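Local coordinates for protein alpha-rhamnosidase (Dictyoglomus thermophilum, PDB 6I60) that probably hydrolyses terminal non-reducing alpha-L-rhamnose residues in alpha-L-rhamnosides, as in the removal of rhamnose from natural flavonoids, at residues A68-V73 and S127-V132; I376-R381 and K387-R392; G626-T631 and N724-Y729. One frame throughout, in Å; residues are numbered along the deposited sequence.

Contact 1 (A68-V73 and S127-V132)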
# COMPACT_ATOMS: atom_id res chain seq x y z
N ALA A 68 11.81 -13.11 -27.29
CA ALA A 68 11.55 -11.92 -28.08
C ALA A 68 10.10 -11.52 -27.91
O ALA A 68 9.24 -12.36 -27.63
CB ALA A 68 11.88 -12.14 -29.56
N TYR A 69 9.83 -10.23 -28.08
CA TYR A 69 8.47 -9.70 -28.02
C TYR A 69 8.29 -8.63 -29.08
O TYR A 69 9.26 -8.10 -29.63
CB TYR A 69 8.15 -9.13 -26.63
CG TYR A 69 8.85 -7.83 -26.31
CD1 TYR A 69 8.28 -6.60 -26.63
CD2 TYR A 69 10.09 -7.83 -25.69
CE1 TYR A 69 8.93 -5.42 -26.35
CE2 TYR A 69 10.75 -6.65 -25.40
CZ TYR A 69 10.16 -5.44 -25.73
OH TYR A 69 10.81 -4.27 -25.45
N GLN A 70 7.03 -8.31 -29.36
CA GLN A 70 6.69 -7.22 -30.27
C GLN A 70 5.32 -6.70 -29.89
O GLN A 70 4.35 -7.46 -29.90
CB GLN A 70 6.70 -7.68 -31.73
CG GLN A 70 6.21 -6.61 -32.69
CD GLN A 70 5.72 -7.19 -34.00
OE1 GLN A 70 5.86 -8.38 -34.26
NE2 GLN A 70 5.14 -6.34 -34.85
N VAL A 71 5.23 -5.41 -29.56
CA VAL A 71 3.97 -4.78 -29.19
C VAL A 71 3.63 -3.74 -30.24
O VAL A 71 4.49 -2.98 -30.69
CB VAL A 71 4.05 -4.15 -27.78
CG1 VAL A 71 5.33 -3.35 -27.62
CG2 VAL A 71 2.84 -3.27 -27.52
N ILE A 72 2.37 -3.73 -30.67
CA ILE A 72 1.87 -2.80 -31.67
C ILE A 72 0.87 -1.88 -31.00
O ILE A 72 -0.03 -2.35 -30.30
CB ILE A 72 1.22 -3.55 -32.85
CG1 ILE A 72 2.29 -4.26 -33.68
CG2 ILE A 72 0.38 -2.60 -33.69
CD1 ILE A 72 1.89 -4.54 -35.11
N VAL A 73 1.03 -0.57 -31.19
CA VAL A 73 0.07 0.38 -30.67
C VAL A 73 -0.50 1.16 -31.84
O VAL A 73 0.24 1.62 -32.71
CB VAL A 73 0.70 1.32 -29.62
CG1 VAL A 73 -0.36 2.32 -29.08
CG2 VAL A 73 1.38 0.48 -28.52
N SER A 127 4.23 -16.65 -31.51
CA SER A 127 2.92 -16.78 -30.89
C SER A 127 1.91 -15.84 -31.55
O SER A 127 2.29 -14.81 -32.11
CB SER A 127 3.00 -16.45 -29.39
OG SER A 127 1.80 -15.84 -28.93
N PRO A 128 0.63 -16.19 -31.52
CA PRO A 128 -0.40 -15.29 -32.06
C PRO A 128 -0.47 -14.00 -31.27
O PRO A 128 0.05 -13.87 -30.16
CB PRO A 128 -1.70 -16.10 -31.93
CG PRO A 128 -1.26 -17.52 -31.81
CD PRO A 128 0.06 -17.48 -31.10
N PHE A 129 -1.14 -13.01 -31.86
CA PHE A 129 -1.30 -11.72 -31.21
C PHE A 129 -2.26 -11.83 -30.04
O PHE A 129 -3.19 -12.64 -30.04
CB PHE A 129 -1.81 -10.68 -32.21
CG PHE A 129 -0.73 -9.80 -32.77
CD1 PHE A 129 -0.08 -8.87 -31.96
CD2 PHE A 129 -0.35 -9.89 -34.10
CE1 PHE A 129 0.91 -8.06 -32.47
CE2 PHE A 129 0.64 -9.08 -34.62
CZ PHE A 129 1.27 -8.16 -33.80
N SER A 130 -2.01 -11.02 -29.02
CA SER A 130 -2.88 -10.98 -27.86
C SER A 130 -4.20 -10.30 -28.21
O SER A 130 -4.36 -9.69 -29.27
CB SER A 130 -2.21 -10.25 -26.70
OG SER A 130 -2.22 -8.85 -26.93
N VAL A 131 -5.17 -10.41 -27.30
CA VAL A 131 -6.43 -9.71 -27.47
C VAL A 131 -6.19 -8.21 -27.35
O VAL A 131 -5.43 -7.76 -26.48
CB VAL A 131 -7.46 -10.22 -26.45
CG1 VAL A 131 -8.57 -9.19 -26.24
CG2 VAL A 131 -8.04 -11.55 -26.90
N VAL A 132 -6.83 -7.44 -28.23
CA VAL A 132 -6.62 -6.00 -28.27
C VAL A 132 -7.01 -5.39 -26.93
O VAL A 132 -8.16 -5.51 -26.48
CB VAL A 132 -7.41 -5.37 -29.42
CG1 VAL A 132 -7.38 -3.85 -29.32
CG2 VAL A 132 -6.86 -5.84 -30.75
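Gln-70 and Ile-72 sit on a regular beta strand, whereas Phe-129, which reaches both of them, belongs to an extended but irregular loop running in roughly the same direction. The CA atoms of Ile-72 and Phe-129 are 9.5 Å apart, too far for the two backbones to pair, and no hydrogen bond joins the segments. Strand 112-120 is bonded to both: residues 68-73 bond to its backbone through Trp-120, Arg-118 and Lys-116, while the loop is tied to it by the hydrogen bond between Ser-130 OG and Val-117 N.

The contact is therefore made by one ring. From the loop, Phe-129 extends its benzyl group towards strand 68-73, and CZ leads. Phe-129 CZ lies 3.9 Å from Ile-72 CD1 and 4.0 Å from Ile-72 CG1, the two side chains crossing at about a right angle. Ile-72 offers that longer branch because CG1 is turned anti to the carbonyl carbon (chi1 -71°), with CG2 beside the carbonyl carbon instead. Gln-70 gives the ring a polar border: Gln-70 O is 4.3 Å from Phe-129 CE1, and its amide NE2 comes to 4.4 Å from Phe-129 CZ. The extended Gln-70 side chain, with CG opposite the backbone N (chi1 174°), carries the amide into this position, where NE2 donates to Asp-89 OD1.

Lys-116 of the intervening strand makes a cation-pi interaction with the same ring. Phe-129 thus lays the loop before strand 133-137 against strand 68-73 of the N-terminal immunoglobulin-like domain. Its hold is dispersive towards Ile-72 and probably electrostatic towards Lys-116, so the cross-segment packing carries no directional bond of its own.

Contact 2 (I376-R381 and K387-R392)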
# COMPACT_ATOMS: atom_id res chain seq x y z
N ILE A 376 -19.89 3.04 9.23
CA ILE A 376 -21.04 2.15 9.32
C ILE A 376 -22.22 2.79 8.60
O ILE A 376 -22.25 3.99 8.35
CB ILE A 376 -21.40 1.81 10.78
CG1 ILE A 376 -21.96 3.04 11.49
CG2 ILE A 376 -20.20 1.25 11.53
CD1 ILE A 376 -23.08 2.71 12.44
N LYS A 377 -23.19 1.95 8.26
CA LYS A 377 -24.46 2.39 7.70
C LYS A 377 -25.57 2.01 8.66
O LYS A 377 -25.66 0.85 9.08
CB LYS A 377 -24.71 1.77 6.32
CG LYS A 377 -26.11 2.01 5.79
CD LYS A 377 -26.24 1.56 4.35
CE LYS A 377 -27.45 0.67 4.16
NZ LYS A 377 -27.11 -0.77 4.30
N ILE A 378 -26.40 2.98 9.02
CA ILE A 378 -27.48 2.77 9.98
C ILE A 378 -28.81 2.83 9.24
O ILE A 378 -28.98 3.55 8.26
CB ILE A 378 -27.43 3.81 11.13
CG1 ILE A 378 -28.31 3.35 12.30
CG2 ILE A 378 -27.84 5.19 10.64
CD1 ILE A 378 -28.27 4.29 13.48
N LYS A 379 -29.75 2.01 9.71
CA LYS A 379 -31.13 2.02 9.22
C LYS A 379 -32.02 2.49 10.36
O LYS A 379 -31.98 1.93 11.46
CB LYS A 379 -31.55 0.64 8.74
CG LYS A 379 -30.66 0.04 7.66
CD LYS A 379 -31.14 -1.34 7.24
CE LYS A 379 -30.25 -1.94 6.16
NZ LYS A 379 -29.80 -3.32 6.51
N VAL A 380 -32.81 3.54 10.11
CA VAL A 380 -33.66 4.13 11.14
C VAL A 380 -35.10 4.14 10.65
O VAL A 380 -35.38 4.19 9.45
CB VAL A 380 -33.19 5.55 11.52
CG1 VAL A 380 -31.68 5.60 11.65
CG2 VAL A 380 -33.66 6.57 10.49
N ARG A 381 -36.03 4.06 11.61
CA ARG A 381 -37.46 4.14 11.34
C ARG A 381 -38.06 5.01 12.44
O ARG A 381 -38.22 4.55 13.58
CB ARG A 381 -38.12 2.77 11.31
CG ARG A 381 -37.56 1.83 10.24
CD ARG A 381 -37.85 0.38 10.60
NE ARG A 381 -36.64 -0.43 10.57
CZ ARG A 381 -36.27 -1.20 9.54
NH1 ARG A 381 -37.03 -1.25 8.45
NH2 ARG A 381 -35.16 -1.90 9.60
N LYS A 387 -34.86 14.12 15.20
CA LYS A 387 -34.25 13.32 16.24
C LYS A 387 -32.78 13.09 15.91
O LYS A 387 -32.44 12.71 14.78
CB LYS A 387 -34.98 11.99 16.40
CG LYS A 387 -36.08 12.01 17.46
CD LYS A 387 -35.58 12.63 18.76
CE LYS A 387 -36.52 12.34 19.92
NZ LYS A 387 -36.11 13.04 21.17
N GLU A 388 -31.91 13.32 16.89
CA GLU A 388 -30.47 13.20 16.70
C GLU A 388 -30.00 11.79 17.03
O GLU A 388 -30.40 11.21 18.05
CB GLU A 388 -29.72 14.22 17.56
CG GLU A 388 -28.23 13.97 17.65
CD GLU A 388 -27.44 15.22 18.01
OE1 GLU A 388 -27.87 16.32 17.60
OE2 GLU A 388 -26.40 15.10 18.69
N ILE A 389 -29.16 11.23 16.17
CA ILE A 389 -28.55 9.92 16.37
C ILE A 389 -27.04 10.10 16.33
O ILE A 389 -26.50 10.60 15.34
CB ILE A 389 -29.02 8.91 15.31
CG1 ILE A 389 -30.39 8.35 15.69
CG2 ILE A 389 -28.00 7.78 15.16
CD1 ILE A 389 -31.11 7.68 14.55
N ARG A 390 -26.37 9.71 17.41
CA ARG A 390 -24.93 9.88 17.56
C ARG A 390 -24.25 8.52 17.48
O ARG A 390 -24.62 7.60 18.22
CB ARG A 390 -24.60 10.57 18.88
CG ARG A 390 -23.16 11.00 19.02
CD ARG A 390 -22.90 11.60 20.40
NE ARG A 390 -22.73 10.58 21.43
CZ ARG A 390 -22.83 10.81 22.73
NH1 ARG A 390 -23.11 12.03 23.17
NH2 ARG A 390 -22.66 9.82 23.59
N ILE A 391 -23.26 8.40 16.60
CA ILE A 391 -22.55 7.15 16.37
C ILE A 391 -21.10 7.36 16.77
O ILE A 391 -20.38 8.13 16.12
CB ILE A 391 -22.66 6.69 14.91
CG1 ILE A 391 -24.11 6.72 14.44
CG2 ILE A 391 -22.06 5.31 14.74
CD1 ILE A 391 -24.26 6.69 12.94
N ARG A 392 -20.66 6.66 17.81
CA ARG A 392 -19.28 6.71 18.27
C ARG A 392 -18.56 5.41 17.92
O ARG A 392 -19.17 4.34 17.83
CB ARG A 392 -19.21 6.95 19.78
CG ARG A 392 -19.95 8.19 20.24
CD ARG A 392 -19.70 8.46 21.72
NE ARG A 392 -18.45 9.16 21.94
CZ ARG A 392 -17.95 9.45 23.14
NH1 ARG A 392 -18.61 9.09 24.23
NH2 ARG A 392 -16.80 10.10 23.24
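Behind the isoleucine contact of Ile-378 with Ile-389, Lys-379 NZ is gripped by two groups, a salt bridge to Glu-454 OE2 and a hydrogen bond to Glu-451 O. The other carboxylate oxygen of Glu-454 takes the salt bridge of Lys-377 NZ, so one acid is shared by two lysines and would probably offset only part of their charge.

Between the segments themselves everything is aliphatic. The strands run antiparallel at 151° with their axes 10.1 Å apart, a spacing filled by branched side chains rather than by backbone bonds. Ile-376 and Ile-391 reach for each other tip to tip, Ile-376 CD1 lying 3.6 Å from Ile-391 CG2. Ile-376 CG1 lies between the backbone N and the carbonyl carbon (chi1 68°), which carries CD1 across; Ile-376 CD1 is also 4.2 Å from Ile-391 CD1.

Ile-389 serves two partners with its two branches. Its short branch, CG2, meets Ile-378 CD1 at 3.9 Å, the pair passing at a slant; Ile-378 spans the gap with a fully extended arm, CG1 opposite the backbone N (chi1 -165°). The long branch goes to Val-380, where Ile-389 CD1 and Val-380 CG1 are 3.6 Å apart and the two side chains slide past each other in opposite directions.

These five residues line the interior between two layers of the concanavalin-like domain, a beta-sandwich arrangement. Strand 375-380 is paired with strands 453-458 and 425-427 in one layer, whereas strand 388-394 lies between strands 414-418 and 438-442 in the other. Val-439 touches both Ile-376 and Ile-391, and Ile-441 touches Ile-389, so strand 438-442 continues the same apolar filling.

Contact 3 (G626-T631 and N724-Y729)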
# COMPACT_ATOMS: atom_id res chain seq x y z
N GLY A 626 20.80 4.30 18.88
CA GLY A 626 20.35 5.18 17.81
C GLY A 626 21.44 5.52 16.82
O GLY A 626 21.20 5.54 15.61
N GLU A 627 22.65 5.79 17.31
CA GLU A 627 23.75 6.11 16.40
C GLU A 627 24.22 4.88 15.62
O GLU A 627 24.76 5.02 14.52
CB GLU A 627 24.92 6.73 17.19
CG GLU A 627 25.73 5.74 18.01
CD GLU A 627 24.97 5.21 19.22
OE1 GLU A 627 24.22 6.00 19.84
OE2 GLU A 627 25.11 4.01 19.54
N LEU A 628 24.02 3.68 16.17
CA LEU A 628 24.33 2.46 15.44
C LEU A 628 23.27 2.18 14.39
O LEU A 628 23.59 1.84 13.24
CB LEU A 628 24.45 1.28 16.41
CG LEU A 628 25.07 -0.02 15.91
CD1 LEU A 628 26.02 -0.59 16.94
CD2 LEU A 628 24.00 -1.04 15.55
N THR A 629 22.00 2.31 14.76
CA THR A 629 20.91 2.19 13.79
C THR A 629 21.03 3.22 12.68
O THR A 629 20.75 2.90 11.51
CB THR A 629 19.56 2.33 14.49
OG1 THR A 629 19.59 1.62 15.75
CG2 THR A 629 18.44 1.76 13.64
N SER A 630 21.48 4.44 13.00
CA SER A 630 21.59 5.48 11.98
C SER A 630 22.72 5.17 11.00
O SER A 630 22.56 5.32 9.78
CB SER A 630 21.80 6.83 12.64
OG SER A 630 20.56 7.47 12.90
N THR A 631 23.88 4.77 11.52
CA THR A 631 24.98 4.38 10.66
C THR A 631 24.66 3.09 9.91
O THR A 631 25.15 2.89 8.79
CB THR A 631 26.26 4.22 11.48
OG1 THR A 631 26.38 5.33 12.38
CG2 THR A 631 27.48 4.19 10.58
N ASN A 724 23.23 -6.22 17.79
CA ASN A 724 23.95 -7.32 17.16
C ASN A 724 23.31 -7.82 15.87
O ASN A 724 24.04 -8.25 14.98
CB ASN A 724 24.09 -8.49 18.14
CG ASN A 724 25.35 -8.40 18.98
OD1 ASN A 724 26.25 -7.62 18.69
ND2 ASN A 724 25.42 -9.21 20.03
N THR A 725 21.98 -7.79 15.75
CA THR A 725 21.36 -8.26 14.51
C THR A 725 21.63 -7.32 13.35
O THR A 725 21.68 -7.76 12.19
CB THR A 725 19.84 -8.42 14.70
OG1 THR A 725 19.22 -7.14 14.77
CG2 THR A 725 19.54 -9.20 15.96
N LEU A 726 21.80 -6.02 13.62
CA LEU A 726 21.97 -5.06 12.53
C LEU A 726 23.30 -5.23 11.80
O LEU A 726 23.28 -5.37 10.57
CB LEU A 726 21.78 -3.63 13.06
CG LEU A 726 20.35 -3.07 12.96
CD1 LEU A 726 19.42 -3.79 13.92
CD2 LEU A 726 20.34 -1.58 13.21
N PRO A 727 24.46 -5.25 12.47
CA PRO A 727 25.70 -5.51 11.72
C PRO A 727 25.78 -6.92 11.17
O PRO A 727 26.51 -7.14 10.19
CB PRO A 727 26.80 -5.25 12.76
CG PRO A 727 26.15 -5.48 14.06
CD PRO A 727 24.73 -5.01 13.90
N LEU A 728 25.06 -7.88 11.76
CA LEU A 728 25.03 -9.24 11.22
C LEU A 728 24.12 -9.37 10.01
O LEU A 728 24.29 -10.30 9.22
CB LEU A 728 24.58 -10.22 12.31
CG LEU A 728 25.67 -10.77 13.22
CD1 LEU A 728 25.05 -11.43 14.45
CD2 LEU A 728 26.56 -11.75 12.47
N TYR A 729 23.16 -8.46 9.84
CA TYR A 729 22.29 -8.50 8.67
C TYR A 729 23.04 -8.07 7.42
O TYR A 729 23.13 -8.82 6.45
CB TYR A 729 21.06 -7.61 8.90
CG TYR A 729 20.05 -7.67 7.78
CD1 TYR A 729 19.13 -8.72 7.70
CD2 TYR A 729 20.01 -6.69 6.80
CE1 TYR A 729 18.21 -8.78 6.67
CE2 TYR A 729 19.09 -6.75 5.76
CZ TYR A 729 18.19 -7.80 5.71
OH TYR A 729 17.28 -7.86 4.68
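Leu-726 reaches from helix 722-729 towards Leu-628 and Thr-629 on helix 626-648. Leu-726 CB lies 4.2 Å from Leu-628 CD2, on the side where the two helices approach. CG then carries the fork onward, its turn at chi1 -93° directing the CD2 branch to Thr-629, where Leu-726 CD2 ends 3.9 Å from both Thr-629 CA and Thr-629 CG2. The leucine tip thus crosses the threonine at a slant and rests on backbone and methyl together. Thr-629 turns CG2 opposite its backbone N, while OG1 bonds back to Ser-625 O.

Leu-628 CD2 also packs on the proline ring, 4.4 Å from Pro-727 CD. Lacking an N-H, Pro-727 makes no bond to the preceding turn, and helix 724-729 is kinked there. The segments run nearly parallel, 17° apart, with their axes separated by 10.3 Å. Phe-668 of helix 651-672 touches both Leu-628 and Pro-727, and Ala-763 of helix 761-773 packs on Leu-726, all within the six-hairpin glycosidase domain.

The hydroxyls of Thr-629 and Thr-631 bond back to earlier backbone carbonyls: Glu-627 O accepts from Thr-631 N and also, at 2.7 Å, from Thr-631 OG1. No hydrogen bond crosses between the segments, and the contact is almost wholly apolar, consistent with association by burial and shape.

In the fold
The three contacts lie in different domains and share no secondary-structure element; their centres are 49 to 54 Å apart, and the nearest atoms of any two are about 31 to 37 Å apart. All are largely buried, but contact 1 is the least enclosed, since Phe-129 is partly exposed. In contacts 2 and 3 every touching residue is buried. Contact 1 joins a strand and a loop across an intervening strand and is the one with an aromatic ring between its segments, which Lys-116 also meets. Contact 2 fills the space between facing sheets with beta-branched residues, whereas contact 3 packs two nearly parallel helices through leucine, threonine and proline. None has a hydrogen bond between its segments.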